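Glycosyl hydrolase, BNR repeat (Ralstonia eutropha, PDB 3B7F) probably acts as a hydrolase, as expected of a sialidase-like seven-bladed beta-propeller with BNR repeats, though its substrate is not established. Local coordinates at residues Leu140-Asp145 with Ser149-Ala154; Leu120-Ala125 with Gly129-Gly134; Trp265-Asp270 with Val276-Phe281. All coordinates share one frame; numbering follows the deposited sequence. Where two conformers were deposited one is given.

Contact 1 of 3, residues Leu140-Asp145 with Ser149-Ala154; sequences LFRSTD and SWEPVA. With EDO (1,2-ethanediol), chain Q.
The carboxylate of D145 grips S149 twice across the turn. D145 OD1 accepts S149 N on its syn lone pair at 3.0 Å, while S149 OG donates to D145 OD2 (2.7 Å) from well above the carboxylate plane. A chi1 of 64° sets the D145 carboxylate between its own N and carbonyl carbon, curled back toward S149. Next to this clamp, CB of S143 sits squarely over the six-membered ring of W150, 3.6 Å from its centroid, a CH-pi contact to the face of the indole. The S143 hydroxyl, anti to the backbone N (chi1 -176°), receives the N-H of G147. Ser, Asp, Gly, Ser and Trp spaced in this way make an Asp box, the BNR repeat that forms the turn between the third and fourth strands of a propeller blade. Beyond the turn R142 and E151 are a hydrogen-bonded antiparallel pair, R142 N to E151 O 2.8 Å and E151 N to R142 O 2.9 Å, and V153 N also bonds to L140 O. CG2 of V153 lies over one face of the R142 guanidinium, whereas V153 CB meets L140 CD2 at 3.8 Å. An ethanediol, probably from the crystallisation liquor, takes the T144 N-H on O1 and passes a hydrogen bond on to S149 O.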
loop_
_atom_site.group_PDB
_atom_site.type_symbol
_atom_site.label_atom_id
_atom_site.label_comp_id
_atom_site.label_asym_id
_atom_site.label_seq_id
_atom_site.Cartn_x
_atom_site.Cartn_y
_atom_site.Cartn_z
ATOM N N LEU A 140 5.091 -14.437 2.955
ATOM C CA LEU A 140 4.689 -13.724 4.167
ATOM C C LEU A 140 5.674 -14.104 5.271
ATOM O O LEU A 140 5.927 -15.290 5.501
ATOM C CB LEU A 140 3.264 -14.106 4.582
ATOM C CG LEU A 140 2.621 -13.349 5.747
ATOM C CD1 LEU A 140 2.352 -11.877 5.394
ATOM C CD2 LEU A 140 1.351 -14.048 6.193
ATOM N N PHE A 141 6.202 -13.085 5.943
ATOM C CA PHE A 141 7.171 -13.220 7.020
ATOM C C PHE A 141 6.723 -12.400 8.231
ATOM O O PHE A 141 5.902 -11.476 8.115
ATOM C CB PHE A 141 8.565 -12.765 6.555
ATOM C CG PHE A 141 9.107 -13.585 5.414
ATOM C CD1 PHE A 141 8.769 -13.286 4.089
ATOM C CD2 PHE A 141 9.929 -14.662 5.653
ATOM C CE1 PHE A 141 9.260 -14.066 3.023
ATOM C CE2 PHE A 141 10.407 -15.441 4.612
ATOM C CZ PHE A 141 10.080 -15.147 3.292
ATOM N N ARG A 142 7.268 -12.752 9.390
ATOM C CA ARG A 142 6.928 -12.089 10.630
ATOM C C ARG A 142 8.162 -11.837 11.511
ATOM O O ARG A 142 9.069 -12.662 11.584
ATOM C CB ARG A 142 5.920 -12.940 11.392
ATOM C CG ARG A 142 5.417 -12.315 12.685
ATOM C CD ARG A 142 4.783 -13.323 13.615
ATOM N NE ARG A 142 3.425 -13.697 13.256
ATOM C CZ ARG A 142 2.959 -14.922 12.964
ATOM N NH1 ARG A 142 3.732 -16.026 12.954
ATOM N NH2 ARG A 142 1.660 -15.046 12.684
ATOM N N SER A 143 8.172 -10.677 12.163
ATOM C CA SER A 143 9.162 -10.333 13.171
ATOM C C SER A 143 8.391 -10.111 14.446
ATOM O O SER A 143 7.254 -9.664 14.379
ATOM C CB SER A 143 9.881 -9.044 12.820
ATOM O OG SER A 143 10.900 -8.770 13.748
ATOM N N THR A 144 8.978 -10.497 15.579
ATOM C CA THR A 144 8.451 -10.200 16.911
ATOM C C THR A 144 9.440 -9.321 17.723
ATOM O O THR A 144 9.150 -9.012 18.890
ATOM C CB THR A 144 8.144 -11.481 17.696
ATOM O OG1 THR A 144 9.351 -12.231 17.863
ATOM C CG2 THR A 144 7.078 -12.336 16.971
ATOM N N ASP A 145 10.561 -8.903 17.103
ATOM C CA ASP A 145 11.621 -8.088 17.741
ATOM C C ASP A 145 11.895 -6.741 17.009
ATOM O O ASP A 145 13.058 -6.355 16.810
ATOM C CB ASP A 145 12.917 -8.916 17.884
ATOM C CG ASP A 145 13.519 -9.315 16.551
ATOM O OD1 ASP A 145 12.861 -9.111 15.510
ATOM O OD2 ASP A 145 14.658 -9.821 16.530
ATOM N N SER A 149 14.846 -9.459 13.263
ATOM C CA SER A 149 14.861 -10.816 12.717
ATOM C C SER A 149 13.478 -11.174 12.208
ATOM O O SER A 149 12.465 -10.775 12.790
ATOM C CB SER A 149 15.327 -11.845 13.762
ATOM O OG SER A 149 14.453 -11.885 14.868
ATOM N N TRP A 150 13.458 -11.923 11.114
ATOM C CA TRP A 150 12.249 -12.322 10.434
ATOM C C TRP A 150 12.238 -13.818 10.216
ATOM O O TRP A 150 13.291 -14.393 9.943
ATOM C CB TRP A 150 12.197 -11.619 9.083
ATOM C CG TRP A 150 12.076 -10.119 9.215
ATOM C CD1 TRP A 150 13.094 -9.212 9.364
ATOM C CD2 TRP A 150 10.868 -9.367 9.225
ATOM N NE1 TRP A 150 12.590 -7.953 9.470
ATOM C CE2 TRP A 150 11.223 -8.015 9.408
ATOM C CE3 TRP A 150 9.507 -9.709 9.138
ATOM C CZ2 TRP A 150 10.281 -7.002 9.465
ATOM C CZ3 TRP A 150 8.571 -8.717 9.222
ATOM C CH2 TRP A 150 8.960 -7.371 9.375
ATOM N N GLU A 151 11.058 -14.436 10.350
ATOM C CA GLU A 151 10.871 -15.854 10.071
ATOM C C GLU A 151 9.667 -15.985 9.115
ATOM O O GLU A 151 8.767 -15.123 9.132
ATOM C CB GLU A 151 10.607 -16.638 11.364
ATOM C CG GLU A 151 9.180 -16.443 11.921
ATOM C CD GLU A 151 8.964 -16.929 13.344
ATOM O OE1 GLU A 151 9.774 -17.760 13.849
ATOM O OE2 GLU A 151 7.954 -16.449 13.939
ATOM N N PRO A 152 9.636 -17.042 8.280
ATOM C CA PRO A 152 8.454 -17.256 7.448
ATOM C C PRO A 152 7.166 -17.517 8.243
ATOM O O PRO A 152 7.236 -18.087 9.324
ATOM C CB PRO A 152 8.793 -18.521 6.655
ATOM C CG PRO A 152 10.166 -18.879 6.948
ATOM C CD PRO A 152 10.685 -18.050 8.047
ATOM N N VAL A 153 6.019 -17.040 7.752
ATOM C CA VAL A 153 4.732 -17.428 8.338
ATOM C C VAL A 153 4.444 -18.701 7.550
ATOM O O VAL A 153 3.899 -18.644 6.443
ATOM C CB VAL A 153 3.615 -16.377 8.210
ATOM C CG1 VAL A 153 2.261 -16.946 8.700
ATOM C CG2 VAL A 153 3.994 -15.120 8.977
ATOM N N ALA A 154 4.884 -19.829 8.120
ATOM C CA ALA A 154 4.779 -21.177 7.539
ATOM C C ALA A 154 3.381 -21.558 7.057
ATOM O O ALA A 154 3.234 -22.219 6.029
ATOM C CB ALA A 154 5.292 -22.202 8.549
HETATM C C1 EDO Q . 11.725 -13.267 14.788
HETATM O O1 EDO Q . 11.381 -11.967 15.293
HETATM C C2 EDO Q . 10.506 -14.152 14.604
HETATM O O2 EDO Q . 9.657 -14.076 15.758
#

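Contact 2 of 3, residues Leu120-Ala125 with Gly129-Gly134; sequences LTPGHA and GTWYAG
P122 lies over one face of the W131 indole. P122 CB stands 3.8 Å from the centroid of the six-membered ring of W131 and only 8° off the ring normal, so this is a CH-pi contact, and CA of P122 follows 3.5 Å above the ring plane, offset toward the rim. W131 has CG anti to its carbonyl carbon, beside the backbone N (chi1 -70°), which swings the indole across the partner strand beneath the proline. R65 makes a cation-pi contact with the same indole. Along this side of the sheet, L120 brings CB to within 4.4 Å of W131 CE3 and reaches further with CD2, which touches CB of A133. T121 and Y132 point to the other side, where they meet I182 and V184 of the neighbouring blade; T121 OG1 is hydrogen-bonded to I182 O. Strands 116-122 and 131-136 are the first and second of a four-stranded propeller blade and form its first antiparallel hairpin, their segment axes 4.7 Å apart at closest approach. Within residues 120-125 and 129-134, T121 and Y132 form a hydrogen-bonded pair, T121 N to Y132 O 2.9 Å and Y132 N to T121 O 2.8 Å, flanked by the non-hydrogen-bonded pairs L120 with A133 and P122 with W131. Toward the turn, G123 N donates to T130 O at 2.8 Å. G123 carries no side chain, and T130 O comes in on just the side a CB would occupy. R65 NH2 donates to that same oxygen, so two N-H groups converge on one carbonyl.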
loop_
_atom_site.group_PDB
_atom_site.type_symbol
_atom_site.label_atom_id
_atom_site.label_comp_id
_atom_site.label_asym_id
_atom_site.label_seq_id
_atom_site.Cartn_x
_atom_site.Cartn_y
_atom_site.Cartn_z
ATOM N N LEU A 120 5.542 -3.708 4.289
ATOM C CA LEU A 120 5.744 -3.825 5.733
ATOM C C LEU A 120 4.468 -3.366 6.435
ATOM O O LEU A 120 3.933 -2.297 6.119
ATOM C CB LEU A 120 6.918 -2.950 6.184
ATOM C CG LEU A 120 8.347 -3.326 5.766
ATOM C CD1 LEU A 120 9.271 -2.138 6.024
ATOM C CD2 LEU A 120 8.812 -4.594 6.482
ATOM N N THR A 121 3.996 -4.163 7.388
ATOM C CA THR A 121 2.784 -3.862 8.178
ATOM C C THR A 121 3.091 -4.012 9.660
ATOM O O THR A 121 3.588 -5.060 10.058
ATOM C CB THR A 121 1.641 -4.824 7.830
ATOM O OG1 THR A 121 1.273 -4.606 6.480
ATOM C CG2 THR A 121 0.439 -4.580 8.672
ATOM N N PRO A 122 2.794 -2.979 10.476
ATOM C CA PRO A 122 3.008 -3.151 11.882
ATOM C C PRO A 122 1.826 -3.934 12.465
ATOM O O PRO A 122 0.674 -3.799 12.018
ATOM C CB PRO A 122 3.069 -1.710 12.416
ATOM C CG PRO A 122 2.460 -0.869 11.390
ATOM C CD PRO A 122 2.212 -1.659 10.180
ATOM N N GLY A 123 2.123 -4.776 13.444
ATOM C CA GLY A 123 1.111 -5.583 14.084
ATOM C C GLY A 123 0.130 -4.852 14.969
ATOM O O GLY A 123 0.104 -3.625 15.033
ATOM N N HIS A 124 -0.653 -5.668 15.666
ATOM C CA HIS A 124 -1.699 -5.250 16.572
ATOM C C HIS A 124 -1.128 -4.511 17.788
ATOM O O HIS A 124 0.015 -4.743 18.177
ATOM C CB HIS A 124 -2.474 -6.508 17.017
ATOM C CG HIS A 124 -3.784 -6.218 17.669
ATOM N ND1 HIS A 124 -3.942 -6.178 19.032
ATOM C CD2 HIS A 124 -5.001 -5.951 17.140
ATOM C CE1 HIS A 124 -5.197 -5.874 19.320
ATOM N NE2 HIS A 124 -5.865 -5.744 18.191
ATOM N N ALA A 125 -1.941 -3.612 18.358
ATOM C CA ALA A 125 -1.605 -2.769 19.515
ATOM C C ALA A 125 -1.126 -3.566 20.728
ATOM O O ALA A 125 -0.214 -3.143 21.455
ATOM C CB ALA A 125 -2.842 -1.889 19.896
ATOM N N GLY A 129 6.243 -4.612 18.911
ATOM C CA GLY A 129 7.402 -5.257 18.313
ATOM C C GLY A 129 7.121 -6.242 17.198
ATOM O O GLY A 129 8.064 -6.635 16.513
ATOM N N THR A 130 5.851 -6.633 17.015
ATOM C CA THR A 130 5.456 -7.583 15.974
ATOM C C THR A 130 5.141 -6.859 14.652
ATOM O O THR A 130 4.443 -5.844 14.646
ATOM C CB THR A 130 4.265 -8.469 16.439
ATOM O OG1 THR A 130 4.690 -9.287 17.541
ATOM C CG2 THR A 130 3.740 -9.372 15.305
ATOM N N TRP A 131 5.695 -7.360 13.544
ATOM C CA TRP A 131 5.460 -6.833 12.195
ATOM C C TRP A 131 5.286 -7.981 11.222
ATOM O O TRP A 131 5.700 -9.111 11.511
ATOM C CB TRP A 131 6.660 -6.042 11.677
ATOM C CG TRP A 131 6.929 -4.736 12.344
ATOM C CD1 TRP A 131 7.441 -4.551 13.578
ATOM C CD2 TRP A 131 6.761 -3.430 11.769
ATOM N NE1 TRP A 131 7.561 -3.208 13.840
ATOM C CE2 TRP A 131 7.146 -2.498 12.744
ATOM C CE3 TRP A 131 6.295 -2.959 10.527
ATOM C CZ2 TRP A 131 7.109 -1.113 12.514
ATOM C CZ3 TRP A 131 6.246 -1.588 10.308
ATOM C CH2 TRP A 131 6.643 -0.689 11.291
ATOM N N TYR A 132 4.675 -7.683 10.076
ATOM C CA TYR A 132 4.605 -8.607 8.945
ATOM C C TYR A 132 5.321 -7.967 7.769
ATOM O O TYR A 132 5.358 -6.762 7.656
ATOM C CB TYR A 132 3.172 -8.939 8.542
ATOM C CG TYR A 132 2.456 -9.762 9.570
ATOM C CD1 TYR A 132 2.521 -11.154 9.550
ATOM C CD2 TYR A 132 1.739 -9.149 10.581
ATOM C CE1 TYR A 132 1.890 -11.899 10.502
ATOM C CE2 TYR A 132 1.108 -9.878 11.528
ATOM C CZ TYR A 132 1.176 -11.252 11.498
ATOM O OH TYR A 132 0.506 -11.956 12.475
ATOM N N ALA A 133 5.916 -8.803 6.930
ATOM C CA ALA A 133 6.578 -8.399 5.714
ATOM C C ALA A 133 6.044 -9.248 4.548
ATOM O O ALA A 133 5.849 -10.462 4.691
ATOM C CB ALA A 133 8.071 -8.565 5.827
ATOM N N GLY A 134 5.803 -8.579 3.418
ATOM C CA GLY A 134 5.397 -9.210 2.167
ATOM C C GLY A 134 6.539 -9.061 1.168
ATOM O O GLY A 134 7.087 -7.972 1.033
#

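Contact 3 of 3, residues Trp265-Asp270 with Val276-Phe281; sequences WKRIGD and VGDIGF. With EDO (1,2-ethanediol), chain O; EDO (1,2-ethanediol), chain N.
The linker that leaves the outer strand 264-266 of one propeller blade and runs to the inner strand 282-285 of the next is tied to itself by a salt-bridge network in which R267 grips D278. The guanidinium meets the carboxylate side-on, through NE and NH2, one nitrogen to each oxygen: R267 NE to D278 OD2 is 3.0 Å and R267 NH2 to D278 OD1 is 2.9 Å. Both oxygens use their syn lone pairs, and both bonds are close to straight. The two flat groups are nearly coplanar, 17° apart, although the side chains that carry them cross at about a right angle. R267 reaches the aspartate with CG anti to its backbone N (chi1 -161°) and the chain extended from there to NE, while D278, at chi1 69°, folds its carboxylate back over its own backbone. OD2 also accepts the backbone N-H of I255, on the third strand of the blade, so that oxygen has two N-H partners. Directly beside it, CA of G269 lies 3.2 Å from D278 OD2; a glycine leaves room for this approach. D270 OD1 is 3.6 Å from R267 NE but well out of the guanidinium plane, so it contributes charge alone, and the arginine would be expected to ease the repulsion between the two aspartates. In residues 265-270 the chain turns sharply: R267 is the centre of an inverse gamma turn, with I268 N bonded to K266 O at 2.9 Å, and D270 N returns to R267 O. I268 O accepts from W325 of the following blade. Such a side-on, bidentate arginine-aspartate pair here joins two parts of a blade-to-blade connection of the beta-propeller.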
loop_
_atom_site.group_PDB
_atom_site.type_symbol
_atom_site.label_atom_id
_atom_site.label_comp_id
_atom_site.label_asym_id
_atom_site.label_seq_id
_atom_site.Cartn_x
_atom_site.Cartn_y
_atom_site.Cartn_z
ATOM N N TRP A 265 -17.262 -8.678 -2.800
ATOM C CA TRP A 265 -16.736 -7.431 -3.340
ATOM C C TRP A 265 -17.754 -6.935 -4.349
ATOM O O TRP A 265 -18.176 -7.708 -5.214
ATOM C CB TRP A 265 -15.404 -7.640 -4.071
ATOM C CG TRP A 265 -14.282 -8.066 -3.183
ATOM C CD1 TRP A 265 -13.803 -9.323 -3.038
ATOM C CD2 TRP A 265 -13.509 -7.230 -2.304
ATOM N NE1 TRP A 265 -12.780 -9.331 -2.137
ATOM C CE2 TRP A 265 -12.584 -8.065 -1.655
ATOM C CE3 TRP A 265 -13.506 -5.861 -2.010
ATOM C CZ2 TRP A 265 -11.666 -7.584 -0.704
ATOM C CZ3 TRP A 265 -12.604 -5.383 -1.060
ATOM C CH2 TRP A 265 -11.692 -6.251 -0.427
ATOM N N LYS A 266 -18.151 -5.667 -4.212
ATOM C CA LYS A 266 -19.072 -4.967 -5.109
ATOM C C LYS A 266 -18.332 -3.832 -5.790
ATOM O O LYS A 266 -17.727 -3.017 -5.120
ATOM C CB LYS A 266 -20.249 -4.414 -4.325
ATOM C CG LYS A 266 -21.128 -5.516 -3.761
ATOM C CD LYS A 266 -22.316 -4.938 -3.043
ATOM C CE LYS A 266 -23.234 -6.031 -2.507
ATOM N NZ LYS A 266 -24.229 -5.372 -1.642
ATOM N N ARG A 267 -18.394 -3.809 -7.123
ATOM C CA ARG A 267 -17.697 -2.861 -7.953
ATOM C C ARG A 267 -18.283 -1.436 -7.959
ATOM O O ARG A 267 -18.953 -0.992 -8.903
ATOM C CB ARG A 267 -17.589 -3.404 -9.400
ATOM C CG ARG A 267 -16.494 -2.696 -10.221
ATOM C CD ARG A 267 -16.208 -3.467 -11.491
ATOM N NE ARG A 267 -15.139 -2.846 -12.250
ATOM C CZ ARG A 267 -14.510 -3.381 -13.293
ATOM N NH1 ARG A 267 -14.838 -4.555 -13.785
ATOM N NH2 ARG A 267 -13.557 -2.693 -13.881
ATOM N N ILE A 268 -17.981 -0.722 -6.877
ATOM C CA ILE A 268 -18.294 0.700 -6.744
ATOM C C ILE A 268 -17.637 1.528 -7.827
ATOM O O ILE A 268 -18.123 2.594 -8.138
ATOM C CB ILE A 268 -17.940 1.279 -5.336
ATOM C CG1 ILE A 268 -16.455 1.058 -4.946
ATOM C CG2 ILE A 268 -18.916 0.682 -4.275
ATOM C CD1 ILE A 268 -15.996 1.764 -3.658
ATOM N N GLY A 269 -16.553 1.018 -8.419
ATOM C CA GLY A 269 -15.963 1.606 -9.593
ATOM C C GLY A 269 -16.850 1.738 -10.839
ATOM O O GLY A 269 -16.539 2.510 -11.723
ATOM N N ASP A 270 -17.946 1.000 -10.914
ATOM C CA ASP A 270 -18.934 1.171 -11.982
ATOM C C ASP A 270 -19.664 2.530 -11.939
ATOM O O ASP A 270 -20.343 2.858 -12.898
ATOM C CB ASP A 270 -19.942 0.003 -11.977
ATOM C CG ASP A 270 -19.313 -1.314 -12.415
ATOM O OD1 ASP A 270 -18.232 -1.264 -13.032
ATOM O OD2 ASP A 270 -19.897 -2.407 -12.184
ATOM N N VAL A 276 -13.017 7.710 -17.929
ATOM C CA VAL A 276 -11.965 7.636 -16.912
ATOM C C VAL A 276 -11.706 6.182 -16.490
ATOM O O VAL A 276 -10.554 5.775 -16.377
ATOM C CB VAL A 276 -12.304 8.543 -15.702
ATOM C CG1 VAL A 276 -11.257 8.415 -14.605
ATOM C CG2 VAL A 276 -12.420 10.012 -16.155
ATOM N N GLY A 277 -12.765 5.387 -16.317
ATOM C CA GLY A 277 -12.632 4.017 -15.865
ATOM C C GLY A 277 -12.312 3.918 -14.372
ATOM O O GLY A 277 -12.234 4.934 -13.662
ATOM N N ASP A 278 -12.127 2.688 -13.897
ATOM C CA ASP A 278 -11.858 2.438 -12.474
ATOM C C ASP A 278 -10.644 1.562 -12.256
ATOM O O ASP A 278 -10.561 0.787 -11.289
ATOM C CB ASP A 278 -13.115 1.907 -11.776
ATOM C CG ASP A 278 -13.500 0.522 -12.210
ATOM O OD1 ASP A 278 -13.115 0.134 -13.314
ATOM O OD2 ASP A 278 -14.118 -0.207 -11.399
ATOM N N ILE A 279 -9.664 1.730 -13.148
ATOM C CA ILE A 279 -8.398 1.013 -13.069
ATOM C C ILE A 279 -7.395 1.995 -12.516
ATOM O O ILE A 279 -7.502 3.200 -12.743
ATOM C CB ILE A 279 -7.949 0.418 -14.430
ATOM C CG1 ILE A 279 -9.141 -0.269 -15.114
ATOM C CG2 ILE A 279 -6.744 -0.534 -14.231
ATOM C CD1 ILE A 279 -10.001 -1.103 -14.180
ATOM N N GLY A 280 -6.432 1.475 -11.774
ATOM C CA GLY A 280 -5.419 2.297 -11.115
ATOM C C GLY A 280 -4.669 1.402 -10.173
ATOM O O GLY A 280 -4.865 0.193 -10.204
ATOM N N PHE A 281 -3.771 1.986 -9.377
ATOM C CA PHE A 281 -2.981 1.237 -8.377
ATOM C C PHE A 281 -3.287 1.456 -6.896
ATOM O O PHE A 281 -3.638 0.485 -6.197
ATOM C CB PHE A 281 -1.468 1.411 -8.667
ATOM C CG PHE A 281 -1.020 0.733 -9.944
ATOM C CD1 PHE A 281 -0.896 -0.649 -9.995
ATOM C CD2 PHE A 281 -0.704 1.471 -11.077
ATOM C CE1 PHE A 281 -0.500 -1.289 -11.161
ATOM C CE2 PHE A 281 -0.306 0.847 -12.242
ATOM C CZ PHE A 281 -0.201 -0.542 -12.286
HETATM C C1 EDO O . -22.335 -2.221 -7.152
HETATM O O1 EDO O . -21.878 -1.703 -8.405
HETATM C C2 EDO O . -21.869 -1.320 -6.018
HETATM O O2 EDO O . -22.681 -1.451 -4.826
HETATM C C1 EDO N . -6.701 7.650 -18.242
HETATM O O1 EDO N . -6.441 8.836 -17.483
HETATM C C2 EDO N . -7.864 6.903 -17.601
HETATM O O2 EDO N . -8.139 7.458 -16.312
#

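How the contacts relate
Contacts 1 and 2 belong to one four-stranded blade, their centres 9 Å apart. Along the chain contact 2 comes first, pairing strands 116-122 and 131-136, and contact 1 follows with strands 139-143 and 151-152. The two middle strands are neighbours, joined by probable backbone hydrogen bonds from W131 N to S143 O and from A133 N to F141 O, so the two hairpins together make the complete blade. Contact 3 comes later in sequence, on the opposite side of the chain's centre, with its centre 33 Å from that of contact 1 and 28 Å from that of contact 2. It touches neither, and lies on the connection from the blade ending in strand 264-266 to the one beginning with strand 282-285.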